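Long-range contacts in extracellular solute-binding protein, family 1 (PDB 3OMB), which probably captures a carbohydrate-type solute outside the cell for an ABC importer, and carries a bound magnesium ion: residues I41-V46 / D94-N99; W223-L228 / T237-G242; Y324-V329 / K446-Q451. All blocks are in the same frame, centred on the assembly; numbering follows the deposited sequence.

Contact 1 (I41-V46 / D94-N99); sequences IVTVLV and DIADVN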
ATOM      1  N   ILE A  41      14.636  10.899 -30.016  1.00 37.38           N
ATOM      2  CA  ILE A  41      14.877  11.244 -28.620  1.00 35.67           C
ATOM      3  C   ILE A  41      13.556  11.108 -27.853  1.00 34.11           C
ATOM      4  O   ILE A  41      12.491  11.539 -28.315  1.00 34.09           O
ATOM      5  CB  ILE A  41      15.451  12.657 -28.460  1.00 36.25           C
ATOM      6  CG1 ILE A  41      16.823  12.759 -29.137  1.00 36.78           C
ATOM      7  CG2 ILE A  41      15.551  13.032 -26.981  1.00 36.18           C
ATOM      8  CD1 ILE A  41      17.284  14.177 -29.364  1.00 38.57           C
ATOM      9  N   VAL A  42      13.622  10.469 -26.699  1.00 31.92           N
ATOM     10  CA  VAL A  42      12.433  10.260 -25.899  1.00 30.17           C
ATOM     11  C   VAL A  42      12.670  10.830 -24.498  1.00 29.75           C
ATOM     12  O   VAL A  42      13.578  10.383 -23.781  1.00 29.33           O
ATOM     13  CB  VAL A  42      12.064   8.760 -25.816  1.00 29.63           C
ATOM     14  CG1 VAL A  42      10.718   8.563 -25.099  1.00 28.46           C
ATOM     15  CG2 VAL A  42      12.015   8.136 -27.192  1.00 28.91           C
ATOM     16  N   THR A  43      11.855  11.816 -24.122  1.00 28.97           N
ATOM     17  CA  THR A  43      11.841  12.320 -22.746  1.00 28.52           C
ATOM     18  C   THR A  43      11.009  11.404 -21.870  1.00 27.63           C
ATOM     19  O   THR A  43       9.916  10.989 -22.247  1.00 28.37           O
ATOM     20  CB  THR A  43      11.285  13.759 -22.648  1.00 28.57           C
ATOM     21  OG1 THR A  43      10.049  13.840 -23.360  1.00 28.70           O
ATOM     22  CG2 THR A  43      12.268  14.761 -23.252  1.00 29.17           C
ATOM     23  N   VAL A  44      11.540  11.071 -20.705  1.00 26.70           N
ATOM     24  CA  VAL A  44      10.870  10.185 -19.770  1.00 25.59           C
ATOM     25  C   VAL A  44      10.966  10.780 -18.391  1.00 25.68           C
ATOM     26  O   VAL A  44      12.066  10.942 -17.855  1.00 26.44           O
ATOM     27  CB  VAL A  44      11.527   8.794 -19.734  1.00 25.33           C
ATOM     28  CG1 VAL A  44      10.767   7.864 -18.772  1.00 24.66           C
ATOM     29  CG2 VAL A  44      11.579   8.196 -21.123  1.00 24.06           C
ATOM     30  N   LEU A  45       9.818  11.106 -17.813  1.00 25.34           N
ATOM     31  CA  LEU A  45       9.755  11.506 -16.417  1.00 24.89           C
ATOM     32  C   LEU A  45       9.677  10.212 -15.572  1.00 23.97           C
ATOM     33  O   LEU A  45       8.951   9.299 -15.929  1.00 23.76           O
ATOM     34  CB  LEU A  45       8.521  12.368 -16.179  1.00 25.28           C
ATOM     35  CG  LEU A  45       8.283  12.611 -14.691  1.00 26.11           C
ATOM     36  CD1 LEU A  45       8.691  14.011 -14.324  1.00 25.27           C
ATOM     37  CD2 LEU A  45       6.839  12.308 -14.340  1.00 27.85           C
ATOM     38  N   VAL A  46      10.445  10.142 -14.484  1.00 23.12           N
ATOM     39  CA  VAL A  46      10.490   8.964 -13.613  1.00 22.65           C
ATOM     40  C   VAL A  46      10.565   9.406 -12.141  1.00 23.63           C
ATOM     41  O   VAL A  46      11.468  10.140 -11.727  1.00 23.84           O
ATOM     42  CB  VAL A  46      11.676   7.989 -13.963  1.00 22.38           C
ATOM     43  CG1 VAL A  46      13.045   8.703 -13.952  1.00 21.05           C
ATOM     44  CG2 VAL A  46      11.673   6.798 -13.037  1.00 20.90           C
ATOM     45  N   ASP A  94       3.131  21.120 -20.702  1.00 53.75           N
ATOM     46  CA  ASP A  94       4.341  20.517 -21.272  1.00 51.86           C
ATOM     47  C   ASP A  94       4.783  19.315 -20.453  1.00 49.18           C
ATOM     48  O   ASP A  94       5.433  19.463 -19.418  1.00 49.16           O
ATOM     49  CB  ASP A  94       5.482  21.541 -21.334  1.00 52.80           C
ATOM     50  CG  ASP A  94       5.245  22.627 -22.373  1.00 55.31           C
ATOM     51  OD1 ASP A  94       4.991  22.279 -23.554  1.00 57.87           O
ATOM     52  OD2 ASP A  94       5.330  23.832 -22.012  1.00 57.43           O
ATOM     53  N   ILE A  95       4.425  18.125 -20.913  1.00 45.83           N
ATOM     54  CA  ILE A  95       4.743  16.917 -20.170  1.00 42.55           C
ATOM     55  C   ILE A  95       5.785  16.069 -20.916  1.00 40.02           C
ATOM     56  O   ILE A  95       6.000  16.255 -22.121  1.00 39.53           O
ATOM     57  CB  ILE A  95       3.471  16.106 -19.843  1.00 42.73           C
ATOM     58  CG1 ILE A  95       2.768  15.660 -21.118  1.00 42.42           C
ATOM     59  CG2 ILE A  95       2.517  16.931 -18.954  1.00 43.13           C
ATOM     60  CD1 ILE A  95       1.843  14.489 -20.887  1.00 43.95           C
ATOM     61  N   ALA A  96       6.443  15.159 -20.200  1.00 36.72           N
ATOM     62  CA  ALA A  96       7.423  14.282 -20.833  1.00 33.72           C
ATOM     63  C   ALA A  96       6.701  13.316 -21.775  1.00 31.71           C
ATOM     64  O   ALA A  96       5.512  13.043 -21.589  1.00 31.27           O
ATOM     65  CB  ALA A  96       8.210  13.535 -19.787  1.00 33.29           C
ATOM     66  N   ASP A  97       7.403  12.804 -22.778  1.00 29.61           N
ATOM     67  CA  ASP A  97       6.822  11.815 -23.696  1.00 28.72           C
ATOM     68  C   ASP A  97       6.280  10.582 -22.976  1.00 27.01           C
ATOM     69  O   ASP A  97       5.169  10.140 -23.238  1.00 26.04           O
ATOM     70  CB  ASP A  97       7.847  11.349 -24.735  1.00 29.36           C
ATOM     71  CG  ASP A  97       8.334  12.469 -25.639  1.00 31.60           C
ATOM     72  OD1 ASP A  97       7.598  13.477 -25.797  1.00 33.85           O
ATOM     73  OD2 ASP A  97       9.462  12.325 -26.194  1.00 33.27           O
ATOM     74  N   VAL A  98       7.110  10.017 -22.104  1.00 25.80           N
ATOM     75  CA  VAL A  98       6.763   8.852 -21.317  1.00 24.67           C
ATOM     76  C   VAL A  98       6.857   9.270 -19.849  1.00 24.54           C
ATOM     77  O   VAL A  98       7.788   9.971 -19.454  1.00 24.29           O
ATOM     78  CB  VAL A  98       7.708   7.657 -21.618  1.00 24.65           C
ATOM     79  CG1 VAL A  98       7.416   6.434 -20.688  1.00 23.16           C
ATOM     80  CG2 VAL A  98       7.634   7.259 -23.101  1.00 24.06           C
ATOM     81  N   ASN A  99       5.887   8.839 -19.048  1.00 24.38           N
ATOM     82  CA  ASN A  99       5.822   9.258 -17.660  1.00 24.40           C
ATOM     83  C   ASN A  99       5.634   8.051 -16.763  1.00 24.72           C
ATOM     84  O   ASN A  99       4.661   7.302 -16.910  1.00 24.46           O
ATOM     85  CB  ASN A  99       4.683  10.249 -17.470  1.00 24.60           C
ATOM     86  CG  ASN A  99       4.834  11.464 -18.337  1.00 24.70           C
ATOM     87  OD1 ASN A  99       5.475  12.418 -17.944  1.00 26.78           O
ATOM     88  ND2 ASN A  99       4.274  11.423 -19.538  1.00 23.71           N
TER
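D97 lies across T43, and the two bind each other through both backbone and side chain. From its CB, which packs 3.3 Å from T43 O, the chain turns so that CG stands beside its own backbone N (chi1 -63°), and this carries the carboxylate over the threonine. D97 CG reaches to 3.2 Å from T43 OG1, and D97 OD1 lies 3.5 Å from that oxygen. At the tip, OD2 takes the N-H of T43 at 3.2 Å, the donor arriving from above the carboxylate plane. In return, T43 OG1 accepts the N-H of D97 at 2.9 Å in a nearly straight bond (171°). With an alanine here the carboxylate is gone, which would probably leave T43 N without this acceptor and open a gap beside the T43 hydroxyl. One residue on, parallel strand pairing takes over: V98 N donates to T43 O at 3.0 Å, and V98 O receives L45 N at 2.8 Å while the CA-H of V44 also points at it. V44 and V98 lie side by side on one face of the sheet; L45 and N99 share the other, where A96 CB also packs on L45 CB. N99 folds back to donate its ND2 to A96 O, bridging the turn that leads into the strand, and the same ND2 is hydrogen-bonded to S355 O. Strand 41-48 sits between 71-78 and 98-100, with 352-356 antiparallel beyond the latter, a strand order consistent with a type 2 binding-protein lobe; helix 363-373 packs on V42, V44 and V98, while helix 79-92 reaches L45 through W82.

Contact 2 (W223-L228 / T237-G242); sequences WYSPML and TGFNKG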
ATOM      1  N   TRP A 223      -1.178   2.762   6.716  1.00 17.22           N
ATOM      2  CA  TRP A 223      -0.611   1.433   6.875  1.00 16.87           C
ATOM      3  C   TRP A 223      -0.484   1.197   8.371  1.00 16.21           C
ATOM      4  O   TRP A 223      -0.109   2.102   9.124  1.00 15.26           O
ATOM      5  CB  TRP A 223       0.756   1.325   6.187  1.00 16.54           C
ATOM      6  CG  TRP A 223       0.653   1.108   4.714  1.00 18.57           C
ATOM      7  CD1 TRP A 223       0.015   1.924   3.814  1.00 19.59           C
ATOM      8  CD2 TRP A 223       1.206   0.020   3.945  1.00 19.32           C
ATOM      9  NE1 TRP A 223       0.143   1.413   2.554  1.00 20.16           N
ATOM     10  CE2 TRP A 223       0.865   0.251   2.599  1.00 19.65           C
ATOM     11  CE3 TRP A 223       1.955  -1.121   4.267  1.00 20.11           C
ATOM     12  CZ2 TRP A 223       1.232  -0.626   1.558  1.00 20.06           C
ATOM     13  CZ3 TRP A 223       2.324  -1.993   3.235  1.00 21.34           C
ATOM     14  CH2 TRP A 223       1.946  -1.741   1.893  1.00 20.83           C
ATOM     15  N   TYR A 224      -0.848  -0.010   8.782  1.00 15.97           N
ATOM     16  CA  TYR A 224      -0.652  -0.467  10.140  1.00 16.92           C
ATOM     17  C   TYR A 224      -1.540   0.324  11.107  1.00 17.25           C
ATOM     18  O   TYR A 224      -1.252   0.383  12.306  1.00 18.60           O
ATOM     19  CB  TYR A 224       0.845  -0.473  10.547  1.00 16.15           C
ATOM     20  CG  TYR A 224       1.796  -0.975   9.461  1.00 18.68           C
ATOM     21  CD1 TYR A 224       1.557  -2.195   8.790  1.00 19.86           C
ATOM     22  CD2 TYR A 224       2.947  -0.252   9.119  1.00 20.53           C
ATOM     23  CE1 TYR A 224       2.412  -2.656   7.788  1.00 20.23           C
ATOM     24  CE2 TYR A 224       3.830  -0.718   8.101  1.00 22.22           C
ATOM     25  CZ  TYR A 224       3.542  -1.922   7.461  1.00 22.98           C
ATOM     26  OH  TYR A 224       4.361  -2.404   6.477  1.00 25.74           O
ATOM     27  N   SER A 225      -2.622   0.912  10.589  1.00 17.08           N
ATOM     28  CA  SER A 225      -3.554   1.676  11.412  1.00 17.28           C
ATOM     29  C   SER A 225      -4.088   0.841  12.560  1.00 17.17           C
ATOM     30  O   SER A 225      -4.340  -0.371  12.385  1.00 16.35           O
ATOM     31  CB  SER A 225      -4.735   2.157  10.568  1.00 17.88           C
ATOM     32  OG  SER A 225      -5.694   2.833  11.373  1.00 19.89           O
ATOM     33  N   PRO A 226      -4.277   1.477  13.740  1.00 17.47           N
ATOM     34  CA  PRO A 226      -4.971   0.782  14.828  1.00 17.16           C
ATOM     35  C   PRO A 226      -6.369   0.297  14.434  1.00 18.03           C
ATOM     36  O   PRO A 226      -6.857  -0.688  15.009  1.00 17.77           O
ATOM     37  CB  PRO A 226      -5.057   1.836  15.956  1.00 17.32           C
ATOM     38  CG  PRO A 226      -4.679   3.147  15.338  1.00 16.96           C
ATOM     39  CD  PRO A 226      -3.816   2.826  14.145  1.00 17.69           C
HETATM   40  N   MSE A 227      -6.988   0.961  13.451  1.00 18.34           N
HETATM   41  CA  MSE A 227      -8.287   0.541  12.895  1.00 19.81           C
HETATM   42  C   MSE A 227      -8.285  -0.813  12.163  1.00 18.52           C
HETATM   43  O   MSE A 227      -9.333  -1.280  11.693  1.00 18.35           O
HETATM   44  CB  MSE A 227      -8.842   1.640  11.985  1.00 21.50           C
HETATM   45  CG  MSE A 227      -8.756   3.026  12.623  1.00 30.79           C
HETATM   46 SE   MSE A 227      -9.559   3.139  14.387  1.00 49.50          SE
HETATM   47  CE  MSE A 227      -8.110   2.930  15.640  1.00 45.78           C
ATOM     48  N   LEU A 228      -7.127  -1.458  12.071  1.00 17.22           N
ATOM     49  CA  LEU A 228      -7.086  -2.838  11.593  1.00 16.31           C
ATOM     50  C   LEU A 228      -7.882  -3.774  12.505  1.00 16.96           C
ATOM     51  O   LEU A 228      -8.248  -4.896  12.100  1.00 17.14           O
ATOM     52  CB  LEU A 228      -5.647  -3.349  11.470  1.00 15.81           C
ATOM     53  CG  LEU A 228      -4.894  -2.899  10.225  1.00 14.15           C
ATOM     54  CD1 LEU A 228      -3.407  -3.187  10.387  1.00 12.05           C
ATOM     55  CD2 LEU A 228      -5.468  -3.619   8.982  1.00 13.71           C
ATOM     56  N   THR A 237     -10.959  -4.553   6.020  1.00 15.81           N
ATOM     57  CA  THR A 237     -10.184  -3.352   5.674  1.00 15.56           C
ATOM     58  C   THR A 237      -9.347  -3.535   4.389  1.00 15.57           C
ATOM     59  O   THR A 237      -9.109  -4.663   3.939  1.00 14.92           O
ATOM     60  CB  THR A 237      -9.270  -2.927   6.856  1.00 15.87           C
ATOM     61  OG1 THR A 237      -8.325  -3.970   7.117  1.00 16.20           O
ATOM     62  CG2 THR A 237     -10.117  -2.679   8.145  1.00 15.65           C
ATOM     63  N   GLY A 238      -8.913  -2.429   3.784  1.00 15.60           N
ATOM     64  CA  GLY A 238      -7.922  -2.521   2.700  1.00 15.18           C
ATOM     65  C   GLY A 238      -6.982  -1.350   2.762  1.00 15.50           C
ATOM     66  O   GLY A 238      -7.052  -0.447   1.928  1.00 15.57           O
ATOM     67  N   PHE A 239      -6.118  -1.343   3.774  1.00 16.08           N
ATOM     68  CA  PHE A 239      -5.310  -0.165   4.064  1.00 16.37           C
ATOM     69  C   PHE A 239      -3.993  -0.052   3.276  1.00 17.14           C
ATOM     70  O   PHE A 239      -3.245   0.875   3.529  1.00 17.92           O
ATOM     71  CB  PHE A 239      -5.026  -0.038   5.571  1.00 15.52           C
ATOM     72  CG  PHE A 239      -6.272   0.206   6.447  1.00 15.46           C
ATOM     73  CD1 PHE A 239      -7.368   0.946   5.980  1.00 14.94           C
ATOM     74  CD2 PHE A 239      -6.305  -0.268   7.755  1.00 14.17           C
ATOM     75  CE1 PHE A 239      -8.508   1.171   6.795  1.00 14.74           C
ATOM     76  CE2 PHE A 239      -7.431  -0.031   8.589  1.00 16.72           C
ATOM     77  CZ  PHE A 239      -8.546   0.688   8.091  1.00 13.93           C
ATOM     78  N   ASN A 240      -3.681  -0.967   2.355  1.00 17.22           N
ATOM     79  CA  ASN A 240      -2.508  -0.749   1.481  1.00 17.73           C
ATOM     80  C   ASN A 240      -2.692   0.506   0.616  1.00 18.55           C
ATOM     81  O   ASN A 240      -1.762   1.292   0.458  1.00 18.48           O
ATOM     82  CB  ASN A 240      -2.236  -1.921   0.530  1.00 17.80           C
ATOM     83  CG  ASN A 240      -1.358  -3.029   1.143  1.00 17.46           C
ATOM     84  OD1 ASN A 240      -1.497  -3.384   2.299  1.00 18.41           O
ATOM     85  ND2 ASN A 240      -0.489  -3.612   0.321  1.00 15.74           N
ATOM     86  N   LYS A 241      -3.884   0.660   0.040  1.00 18.88           N
ATOM     87  CA  LYS A 241      -4.200   1.763  -0.869  1.00 19.69           C
ATOM     88  C   LYS A 241      -5.719   1.754  -1.114  1.00 19.76           C
ATOM     89  O   LYS A 241      -6.400   0.755  -0.853  1.00 19.85           O
ATOM     90  CB  LYS A 241      -3.473   1.585  -2.214  1.00 19.74           C
ATOM     91  CG  LYS A 241      -3.693   0.199  -2.841  1.00 21.16           C
ATOM     92  CD  LYS A 241      -2.953   0.041  -4.158  1.00 24.15           C
ATOM     93  CE  LYS A 241      -3.150  -1.352  -4.735  1.00 24.43           C
ATOM     94  NZ  LYS A 241      -2.384  -2.391  -3.937  1.00 25.78           N
ATOM     95  N   GLY A 242      -6.232   2.876  -1.605  1.00 19.60           N
ATOM     96  CA  GLY A 242      -7.586   2.944  -2.114  1.00 19.27           C
ATOM     97  C   GLY A 242      -8.631   3.316  -1.096  1.00 18.91           C
ATOM     98  O   GLY A 242      -8.344   3.881  -0.059  1.00 19.45           O
TER
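W223 and F239 bring the two segments closest, their CA atoms 5.7 Å apart, and L228 and T237 meet again at the far end with 6.7 Å between CA atoms. No backbone-to-backbone bond joins the segments. Segment 223-228 turns at Y224, whose positive phi puts it in the left-handed region, and then tightens into a 3-10 turn at 226-228; segment 237-242 has no regular structure. Across the near end, the indole N-H of W223 donates to N240 O at 2.8 Å, a bent bond (133°) whose acceptor is tilted out of the ring plane. The same ring lies against N240: the asparagine CA sits over one face toward the rim, and its amide, turned only 27° from the indole plane, brings N240 ND2 to 3.4 Å from W223 CH2. The amide's polar ends are held outside the contact, OD1 by Q165 and the backbone N of G164, ND2 by the hydroxyl of S347. Both segments belong to the long connection between strands 209-211 and 248-251, and L228 also touches F309 of strand 305-310. Between the two ends S225 makes an ST turn, its OG accepting the backbone N of M227 at 3.1 Å, at the start of the short 3-10 turn, where L228 N also bonds back to S225 O. With F239 CG beside its own backbone N (chi1 -65°), the ring reaches into that turn: the carbonyl carbon of M227 and L228 N lie at its edge, M227 CB meets F239 CZ at 4.0 Å, and L228 CD2 comes to 3.7 Å from F239 CD2, the two side chains sliding past each other in opposite directions. T237 CB stands over the centre of one ring face. T237 OG1 also touches L228 CD2 but is bound to N231 and D343.

Contact 3 (Y324-V329 / K446-Q451); sequences YIAMPV and KVYEEQ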
ATOM      1  N   TYR A 324       9.258 -13.046  17.578  1.00 20.10           N
ATOM      2  CA  TYR A 324       7.966 -12.549  17.090  1.00 19.79           C
ATOM      3  C   TYR A 324       7.373 -13.416  15.995  1.00 19.59           C
ATOM      4  O   TYR A 324       8.121 -13.949  15.179  1.00 19.78           O
ATOM      5  CB  TYR A 324       8.124 -11.105  16.564  1.00 18.49           C
ATOM      6  CG  TYR A 324       8.375 -10.119  17.672  1.00 17.57           C
ATOM      7  CD1 TYR A 324       9.674  -9.868  18.130  1.00 17.05           C
ATOM      8  CD2 TYR A 324       7.298  -9.455  18.291  1.00 15.49           C
ATOM      9  CE1 TYR A 324       9.903  -8.966  19.192  1.00 18.87           C
ATOM     10  CE2 TYR A 324       7.504  -8.571  19.331  1.00 16.21           C
ATOM     11  CZ  TYR A 324       8.802  -8.319  19.777  1.00 17.81           C
ATOM     12  OH  TYR A 324       8.997  -7.423  20.797  1.00 18.31           O
ATOM     13  N   ILE A 325       6.039 -13.528  15.975  1.00 19.39           N
ATOM     14  CA  ILE A 325       5.305 -14.178  14.877  1.00 19.01           C
ATOM     15  C   ILE A 325       4.125 -13.310  14.466  1.00 18.50           C
ATOM     16  O   ILE A 325       3.704 -12.432  15.222  1.00 18.64           O
ATOM     17  CB  ILE A 325       4.758 -15.599  15.254  1.00 19.75           C
ATOM     18  CG1 ILE A 325       3.677 -15.519  16.360  1.00 21.30           C
ATOM     19  CG2 ILE A 325       5.919 -16.583  15.601  1.00 19.50           C
ATOM     20  CD1 ILE A 325       3.044 -16.912  16.732  1.00 24.63           C
ATOM     21  N   ALA A 326       3.570 -13.564  13.284  1.00 17.57           N
ATOM     22  CA  ALA A 326       2.270 -12.990  12.938  1.00 16.72           C
ATOM     23  C   ALA A 326       1.175 -13.852  13.556  1.00 16.58           C
ATOM     24  O   ALA A 326       1.327 -15.061  13.617  1.00 17.30           O
ATOM     25  CB  ALA A 326       2.108 -12.880  11.411  1.00 15.93           C
HETATM   26  N   MSE A 327       0.086 -13.235  14.018  1.00 16.40           N
HETATM   27  CA  MSE A 327      -1.063 -13.961  14.591  1.00 16.79           C
HETATM   28  C   MSE A 327      -2.351 -13.586  13.844  1.00 16.56           C
HETATM   29  O   MSE A 327      -2.484 -12.452  13.389  1.00 17.19           O
HETATM   30  CB  MSE A 327      -1.250 -13.623  16.077  1.00 16.92           C
HETATM   31  CG  MSE A 327      -1.410 -12.115  16.337  1.00 19.51           C
HETATM   32 SE   MSE A 327      -1.754 -11.674  18.194  0.75 25.67          SE
HETATM   33  CE  MSE A 327      -3.594 -12.256  18.316  1.00 24.69           C
ATOM     34  N   PRO A 328      -3.308 -14.524  13.743  1.00 16.15           N
ATOM     35  CA  PRO A 328      -4.608 -14.175  13.212  1.00 16.31           C
ATOM     36  C   PRO A 328      -5.257 -13.136  14.120  1.00 16.36           C
ATOM     37  O   PRO A 328      -5.008 -13.147  15.338  1.00 15.99           O
ATOM     38  CB  PRO A 328      -5.388 -15.492  13.293  1.00 16.18           C
ATOM     39  CG  PRO A 328      -4.313 -16.579  13.370  1.00 16.67           C
ATOM     40  CD  PRO A 328      -3.195 -15.961  14.094  1.00 16.17           C
ATOM     41  N   VAL A 329      -6.076 -12.247  13.563  1.00 15.30           N
ATOM     42  CA  VAL A 329      -6.700 -11.244  14.428  1.00 15.15           C
ATOM     43  C   VAL A 329      -7.729 -11.880  15.412  1.00 15.65           C
ATOM     44  O   VAL A 329      -8.482 -12.748  15.008  1.00 16.19           O
ATOM     45  CB  VAL A 329      -7.323 -10.098  13.616  1.00 14.74           C
ATOM     46  CG1 VAL A 329      -8.678 -10.486  13.019  1.00 13.68           C
ATOM     47  CG2 VAL A 329      -7.432  -8.840  14.483  1.00 14.76           C
ATOM     48  N   LYS A 446       0.826 -16.513   5.162  1.00 21.74           N
ATOM     49  CA  LYS A 446       0.298 -17.855   5.464  1.00 21.53           C
ATOM     50  C   LYS A 446      -0.621 -17.825   6.670  1.00 20.26           C
ATOM     51  O   LYS A 446      -1.620 -18.521   6.706  1.00 19.73           O
ATOM     52  CB  LYS A 446       1.430 -18.838   5.744  1.00 22.08           C
ATOM     53  CG  LYS A 446       2.079 -19.337   4.459  1.00 25.18           C
ATOM     54  CD  LYS A 446       3.252 -20.231   4.754  1.00 28.94           C
ATOM     55  CE  LYS A 446       4.255 -20.214   3.600  1.00 32.32           C
ATOM     56  NZ  LYS A 446       3.774 -20.931   2.390  1.00 34.99           N
ATOM     57  N   VAL A 447      -0.278 -16.996   7.652  1.00 18.87           N
ATOM     58  CA  VAL A 447      -1.049 -16.913   8.858  1.00 17.73           C
ATOM     59  C   VAL A 447      -2.475 -16.407   8.608  1.00 17.83           C
ATOM     60  O   VAL A 447      -3.385 -16.772   9.348  1.00 17.69           O
ATOM     61  CB  VAL A 447      -0.330 -16.052   9.901  1.00 18.12           C
ATOM     62  CG1 VAL A 447      -1.191 -15.851  11.126  1.00 16.42           C
ATOM     63  CG2 VAL A 447       1.041 -16.693  10.274  1.00 18.18           C
ATOM     64  N   TYR A 448      -2.668 -15.604   7.552  1.00 17.22           N
ATOM     65  CA  TYR A 448      -3.940 -14.910   7.305  1.00 16.97           C
ATOM     66  C   TYR A 448      -4.854 -15.560   6.279  1.00 17.74           C
ATOM     67  O   TYR A 448      -5.987 -15.096   6.059  1.00 17.30           O
ATOM     68  CB  TYR A 448      -3.674 -13.436   6.946  1.00 16.52           C
ATOM     69  CG  TYR A 448      -3.041 -12.753   8.155  1.00 15.91           C
ATOM     70  CD1 TYR A 448      -3.809 -12.442   9.275  1.00 14.49           C
ATOM     71  CD2 TYR A 448      -1.686 -12.535   8.220  1.00 13.32           C
ATOM     72  CE1 TYR A 448      -3.232 -11.855  10.409  1.00 15.22           C
ATOM     73  CE2 TYR A 448      -1.097 -11.965   9.350  1.00 15.16           C
ATOM     74  CZ  TYR A 448      -1.872 -11.627  10.447  1.00 15.13           C
ATOM     75  OH  TYR A 448      -1.285 -11.048  11.576  1.00 15.64           O
ATOM     76  N   GLU A 449      -4.381 -16.640   5.668  1.00 18.44           N
ATOM     77  CA  GLU A 449      -5.153 -17.309   4.626  1.00 19.93           C
ATOM     78  C   GLU A 449      -6.528 -17.742   5.105  1.00 19.76           C
ATOM     79  O   GLU A 449      -7.515 -17.533   4.403  1.00 20.22           O
ATOM     80  CB  GLU A 449      -4.403 -18.514   4.062  1.00 20.77           C
ATOM     81  CG  GLU A 449      -3.468 -18.155   2.927  1.00 26.11           C
ATOM     82  CD  GLU A 449      -3.539 -19.167   1.787  1.00 32.81           C
ATOM     83  OE1 GLU A 449      -3.212 -20.343   2.031  1.00 35.19           O
ATOM     84  OE2 GLU A 449      -3.920 -18.795   0.644  1.00 36.99           O
ATOM     85  N   GLU A 450      -6.605 -18.346   6.284  1.00 19.40           N
ATOM     86  CA  GLU A 450      -7.924 -18.699   6.824  1.00 19.87           C
ATOM     87  C   GLU A 450      -8.879 -17.489   6.964  1.00 18.20           C
ATOM     88  O   GLU A 450      -9.956 -17.494   6.395  1.00 17.62           O
ATOM     89  CB  GLU A 450      -7.799 -19.493   8.149  1.00 20.50           C
ATOM     90  CG  GLU A 450      -9.141 -19.884   8.781  1.00 22.97           C
ATOM     91  CD  GLU A 450      -9.955 -20.865   7.921  1.00 28.72           C
ATOM     92  OE1 GLU A 450     -11.223 -20.745   7.896  1.00 30.28           O
ATOM     93  OE2 GLU A 450      -9.330 -21.744   7.257  1.00 29.64           O
ATOM     94  N   GLN A 451      -8.493 -16.474   7.738  1.00 17.61           N
ATOM     95  CA  GLN A 451      -9.352 -15.276   7.908  1.00 16.83           C
ATOM     96  C   GLN A 451      -9.662 -14.550   6.618  1.00 16.96           C
ATOM     97  O   GLN A 451     -10.795 -14.088   6.440  1.00 17.27           O
ATOM     98  CB  GLN A 451      -8.766 -14.306   8.937  1.00 16.27           C
ATOM     99  CG  GLN A 451      -8.916 -14.863  10.376  1.00 15.91           C
ATOM    100  CD  GLN A 451      -8.343 -13.934  11.405  1.00 16.99           C
ATOM    101  OE1 GLN A 451      -7.383 -13.189  11.124  1.00 15.87           O
ATOM    102  NE2 GLN A 451      -8.925 -13.953  12.618  1.00 17.71           N
TER
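V447 CG1 is a bump set between the P328 ring, with P328 CD 3.6 Å away, and the Y448 ring, over the centre of one face of which the same methyl lies; the valine and proline side chains cross at about a right angle. V447 CG2 and the tyrosine's CE2 form a shallow notch that takes A326 CB, at 4.1 Å and 3.9 Å. The tyrosine reaches past A326 so that Y448 OH meets M327 O at 2.6 Å, a weak bond; its stronger polar partner is the backbone N of M167, and W342 stacks on its ring. Here helix 436-452 packs against the end of strand 324-326, an outer strand of the four-stranded mixed sheet, which pairs with strand 166-170; Y448 thus touches both strands at once. One turn further along the helix, Q451 grips a single residue with its whole amide. Its chain runs extended beyond CG (chi2 180°); NE2 meets a lone pair of V329 O in the carbonyl plane at 2.7 Å, and that oxygen lies in the plane of the Q451 amide, while OE1 takes V329 N at 2.9 Å. With one donor and one acceptor matched, the pair of bonds probably fixes which way round the amide sits. V329 CG1 packs across it, 3.5 Å from both Q451 OE1 and NE2, with P328 CB close to OE1 as well.

From the N terminus, the contacts come in series, none enclosing or crossing another. Contact 1 closes the first excursion, 47 residues holding helices 59-68 and 79-92 with strand 71-78, and pairs strands 41-48 and 98-100 at the middle of the first four-stranded sheet. Contact 2 closes a short loop of eight residues, between strands 209-211 and 248-251, near the centre of the chain. Contact 3 spans 116 residues, bringing helix 436-452 back onto the edge of the second sheet. Contacts 2 and 3 are neighbours, with centres 16 Å apart and nearest atoms about 5 Å apart, while contacts 1 and 3 lie on opposite sides of the chain's centre, their centres 43 Å apart.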